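Long-range contact in homoserine dehydrogenase (Thermoplasma acidophilum, PDB 3ING), which probably catalyses the NADPH-dependent reduction of aspartate semialdehyde to homoserine, on the route from aspartate to threonine and methionine: residues Phe276-Tyr287 with Val297-Gly305. Sequence-based numbering, arbitrary orientation.
With EDO (1,2-ethanediol), chain F.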
loop_
_atom_site.group_PDB
_atom_site.type_symbol
_atom_site.label_atom_id
_atom_site.label_comp_id
_atom_site.label_asym_id
_atom_site.label_seq_id
_atom_site.Cartn_x
_atom_site.Cartn_y
_atom_site.Cartn_z
ATOM N N PHE A 276 -4.589 -1.185 -17.412
ATOM C CA PHE A 276 -4.438 -1.989 -16.177
ATOM C C PHE A 276 -5.780 -2.444 -15.640
ATOM O O PHE A 276 -5.927 -3.536 -15.109
ATOM C CB PHE A 276 -3.717 -1.227 -15.067
ATOM C CG PHE A 276 -3.766 -1.926 -13.725
ATOM C CD1 PHE A 276 -2.992 -3.045 -13.495
ATOM C CD2 PHE A 276 -4.619 -1.495 -12.722
ATOM C CE1 PHE A 276 -3.067 -3.739 -12.304
ATOM C CE2 PHE A 276 -4.693 -2.162 -11.528
ATOM C CZ PHE A 276 -3.894 -3.290 -11.305
ATOM N N LEU A 277 -6.776 -1.604 -15.805
ATOM C CA LEU A 277 -8.078 -1.890 -15.208
ATOM C C LEU A 277 -8.731 -3.106 -15.829
ATOM O O LEU A 277 -9.639 -3.711 -15.234
ATOM C CB LEU A 277 -8.997 -0.656 -15.290
ATOM C CG LEU A 277 -8.561 0.580 -14.496
ATOM C CD1 LEU A 277 -9.622 1.741 -14.614
ATOM C CD2 LEU A 277 -8.257 0.169 -13.038
HETATM N N MSE A 278 -8.315 -3.451 -17.039
HETATM C CA MSE A 278 -8.813 -4.658 -17.670
HETATM C C MSE A 278 -8.179 -5.909 -17.069
HETATM O O MSE A 278 -8.644 -7.003 -17.359
HETATM C CB MSE A 278 -8.567 -4.610 -19.190
HETATM C CG MSE A 278 -9.541 -3.667 -19.904
HETATM SE SE MSE A 278 -11.402 -4.263 -19.849
HETATM C CE MSE A 278 -11.103 -5.753 -20.933
ATOM N N SER A 279 -7.160 -5.769 -16.203
ATOM C CA SER A 279 -6.588 -6.945 -15.552
ATOM C C SER A 279 -7.451 -7.370 -14.356
ATOM O O SER A 279 -7.266 -8.444 -13.813
ATOM C CB SER A 279 -5.161 -6.700 -15.035
ATOM O OG SER A 279 -5.151 -5.897 -13.847
ATOM N N ILE A 280 -8.371 -6.502 -13.943
ATOM C CA ILE A 280 -9.175 -6.776 -12.765
ATOM C C ILE A 280 -10.265 -7.794 -13.065
ATOM O O ILE A 280 -11.091 -7.622 -13.980
ATOM C CB ILE A 280 -9.749 -5.494 -12.181
ATOM C CG1 ILE A 280 -8.614 -4.521 -11.840
ATOM C CG2 ILE A 280 -10.619 -5.794 -10.924
ATOM C CD1 ILE A 280 -9.142 -3.067 -11.573
ATOM N N GLY A 281 -10.277 -8.846 -12.261
ATOM C CA GLY A 281 -11.185 -9.968 -12.460
ATOM C C GLY A 281 -12.606 -9.629 -12.067
ATOM O O GLY A 281 -12.885 -8.606 -11.425
HETATM N N MSE A 282 -13.508 -10.516 -12.470
HETATM C CA MSE A 282 -14.957 -10.355 -12.260
HETATM C C MSE A 282 -15.324 -10.028 -10.839
HETATM O O MSE A 282 -16.260 -9.283 -10.616
HETATM C CB MSE A 282 -15.672 -11.664 -12.640
HETATM C CG MSE A 282 -17.185 -11.642 -12.428
HETATM SE SE MSE A 282 -18.023 -10.315 -13.606
HETATM C CE MSE A 282 -18.017 -11.362 -15.301
ATOM N N ASP A 283 -14.625 -10.625 -9.877
ATOM C CA ASP A 283 -14.960 -10.422 -8.453
ATOM C C ASP A 283 -14.071 -9.423 -7.732
ATOM O O ASP A 283 -14.185 -9.248 -6.505
ATOM C CB ASP A 283 -14.870 -11.746 -7.704
ATOM C CG ASP A 283 -15.883 -12.744 -8.169
ATOM O OD1 ASP A 283 -17.050 -12.353 -8.315
ATOM O OD2 ASP A 283 -15.485 -13.895 -8.438
ATOM N N GLY A 284 -13.226 -8.726 -8.475
ATOM C CA GLY A 284 -12.273 -7.836 -7.842
ATOM C C GLY A 284 -12.520 -6.374 -8.117
ATOM O O GLY A 284 -13.388 -6.021 -8.926
ATOM N N LEU A 285 -11.712 -5.539 -7.465
ATOM C CA LEU A 285 -11.688 -4.086 -7.672
ATOM C C LEU A 285 -10.233 -3.640 -7.787
ATOM O O LEU A 285 -9.306 -4.410 -7.497
ATOM C CB LEU A 285 -12.370 -3.374 -6.504
ATOM C CG LEU A 285 -13.861 -3.658 -6.238
ATOM C CD1 LEU A 285 -14.373 -2.890 -4.960
ATOM C CD2 LEU A 285 -14.635 -3.231 -7.412
ATOM N N GLY A 286 -10.001 -2.410 -8.208
ATOM C CA GLY A 286 -8.630 -1.925 -8.322
ATOM C C GLY A 286 -8.559 -0.556 -8.929
ATOM O O GLY A 286 -9.563 -0.025 -9.387
ATOM N N TYR A 287 -7.359 0.008 -8.911
ATOM C CA TYR A 287 -7.123 1.338 -9.378
ATOM C C TYR A 287 -5.658 1.598 -9.783
ATOM O O TYR A 287 -4.740 0.769 -9.581
ATOM C CB TYR A 287 -7.523 2.346 -8.282
ATOM C CG TYR A 287 -6.646 2.228 -7.040
ATOM C CD1 TYR A 287 -5.445 2.877 -6.958
ATOM C CD2 TYR A 287 -7.022 1.437 -5.973
ATOM C CE1 TYR A 287 -4.608 2.762 -5.823
ATOM C CE2 TYR A 287 -6.201 1.309 -4.855
ATOM C CZ TYR A 287 -4.999 1.984 -4.784
ATOM O OH TYR A 287 -4.179 1.869 -3.643
ATOM N N VAL A 297 1.323 3.676 -9.904
ATOM C CA VAL A 297 1.125 2.496 -9.096
ATOM C C VAL A 297 -0.243 1.905 -9.323
ATOM O O VAL A 297 -1.243 2.631 -9.363
ATOM C CB VAL A 297 1.340 2.795 -7.564
ATOM C CG1 VAL A 297 1.018 1.545 -6.732
ATOM C CG2 VAL A 297 2.792 3.296 -7.297
ATOM N N ASN A 298 -0.276 0.583 -9.498
ATOM C CA ASN A 298 -1.498 -0.159 -9.712
ATOM C C ASN A 298 -1.776 -1.077 -8.529
ATOM O O ASN A 298 -0.889 -1.753 -8.065
ATOM C CB ASN A 298 -1.423 -0.998 -10.990
ATOM C CG ASN A 298 -0.787 -0.252 -12.149
ATOM O OD1 ASN A 298 -1.229 0.839 -12.512
ATOM N ND2 ASN A 298 0.251 -0.850 -12.750
ATOM N N VAL A 299 -3.034 -1.152 -8.106
ATOM C CA VAL A 299 -3.402 -1.940 -6.914
ATOM C C VAL A 299 -4.753 -2.550 -7.201
ATOM O O VAL A 299 -5.645 -1.873 -7.740
ATOM C CB VAL A 299 -3.477 -1.100 -5.637
ATOM C CG1 VAL A 299 -3.761 -2.001 -4.392
ATOM C CG2 VAL A 299 -2.203 -0.245 -5.427
ATOM N N SER A 300 -4.879 -3.831 -6.935
ATOM C CA SER A 300 -6.147 -4.523 -7.126
ATOM C C SER A 300 -6.260 -5.704 -6.168
ATOM O O SER A 300 -5.344 -5.990 -5.402
ATOM C CB SER A 300 -6.285 -4.978 -8.582
ATOM O OG SER A 300 -5.338 -5.952 -8.932
ATOM N N ASP A 301 -7.397 -6.393 -6.202
ATOM C CA ASP A 301 -7.499 -7.657 -5.497
ATOM C C ASP A 301 -8.218 -8.682 -6.346
ATOM O O ASP A 301 -8.717 -8.366 -7.421
ATOM C CB ASP A 301 -8.147 -7.520 -4.098
ATOM C CG ASP A 301 -9.570 -7.004 -4.128
ATOM O OD1 ASP A 301 -10.147 -6.828 -5.209
ATOM O OD2 ASP A 301 -10.073 -6.708 -3.021
ATOM N N ILE A 302 -8.314 -9.887 -5.811
ATOM C CA ILE A 302 -8.903 -10.990 -6.536
ATOM C C ILE A 302 -10.384 -11.128 -6.214
ATOM O O ILE A 302 -11.198 -11.393 -7.077
ATOM C CB ILE A 302 -8.128 -12.269 -6.191
ATOM C CG1 ILE A 302 -6.674 -12.156 -6.688
ATOM C CG2 ILE A 302 -8.772 -13.513 -6.769
ATOM C CD1 ILE A 302 -6.540 -12.004 -8.167
ATOM N N TYR A 303 -10.743 -10.987 -4.951
ATOM C CA TYR A 303 -12.124 -11.167 -4.569
ATOM C C TYR A 303 -12.430 -10.116 -3.528
ATOM O O TYR A 303 -11.903 -10.189 -2.437
ATOM C CB TYR A 303 -12.309 -12.560 -3.989
ATOM C CG TYR A 303 -13.753 -12.877 -3.682
ATOM C CD1 TYR A 303 -14.322 -12.519 -2.473
ATOM C CD2 TYR A 303 -14.555 -13.514 -4.624
ATOM C CE1 TYR A 303 -15.673 -12.795 -2.199
ATOM C CE2 TYR A 303 -15.894 -13.774 -4.380
ATOM C CZ TYR A 303 -16.452 -13.438 -3.163
ATOM O OH TYR A 303 -17.793 -13.751 -2.910
ATOM N N ASP A 304 -13.233 -9.133 -3.881
ATOM C CA ASP A 304 -13.533 -8.066 -2.950
ATOM C C ASP A 304 -14.943 -8.266 -2.404
ATOM O O ASP A 304 -15.937 -8.072 -3.100
ATOM C CB ASP A 304 -13.427 -6.733 -3.634
ATOM C CG ASP A 304 -13.278 -5.604 -2.654
ATOM O OD1 ASP A 304 -14.287 -5.161 -2.066
ATOM O OD2 ASP A 304 -12.130 -5.183 -2.467
ATOM N N GLY A 305 -15.019 -8.721 -1.175
ATOM C CA GLY A 305 -16.288 -9.014 -0.537
ATOM C C GLY A 305 -16.352 -8.352 0.804
ATOM O O GLY A 305 -15.411 -7.648 1.183
HETATM C C1 EDO F . -15.537 -5.620 -11.478
HETATM O O1 EDO F . -14.596 -6.617 -11.902
HETATM C C2 EDO F . -16.818 -6.251 -10.926
HETATM O O2 EDO F . -16.731 -6.372 -9.497
HETATM O O HOH W 1 -5.556 -6.877 -11.371
HETATM O O HOH W 2 -8.411 -9.139 -9.985
HETATM O O HOH W 3 -11.929 -11.915 -9.715
#
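Tyr287 and Val299 face each other as the hydrogen-bonded pair of an antiparallel beta hairpin, strands 286-291 and 296-301, at the edge, within this chain, of the five-stranded sheet of the homoserine dehydrogenase domain. Tyr287 N gives its hydrogen to Val299 O at 2.8 Å, and Val299 N returns a bond to Tyr287 O. With chi1 at 65°, the Tyr287 ring swings toward its neighbour and lies beside the valine, whose CB sits above one ring face, 3.5 Å from CZ. The hydroxyl is held by Pro150 O, and the ring also meets Phe167.

The other sheet face carries Asn298 and Ser300. Phe276, from the loop ahead of strand 286-291, lays its ring on Asn298: CB stands over the ring centre in a CH-pi contact, 3.3 Å from the centroid, and the amide, whose OD1 accepts from Gln288 NE2, is stacked with its plane 18° from the ring. Residues 297-301 pair antiparallel with a strand of the second subunit; Asn298 ND2 bonds Ser300 OG of that subunit, and Ser300 OG its Asn298 ND2.

Gly286, opposite Ser300, lets the backbones approach to 3.8 Å between CA atoms. Asp283, in the Gly281-Gly284 type I turn, accepts at its O a nearly straight bond (172°) from Asp304 N at 2.8 Å and sets its CB against Tyr303 CD2, while its OD1 forms a salt bridge with Lys198. Past Asp304, Gly305 takes the N-cap position of helix 306-321 and touches NADPH. Asp301 OD1 replaces a backbone acceptor, taking Leu285 N at 3.0 Å nearly along its C-O axis.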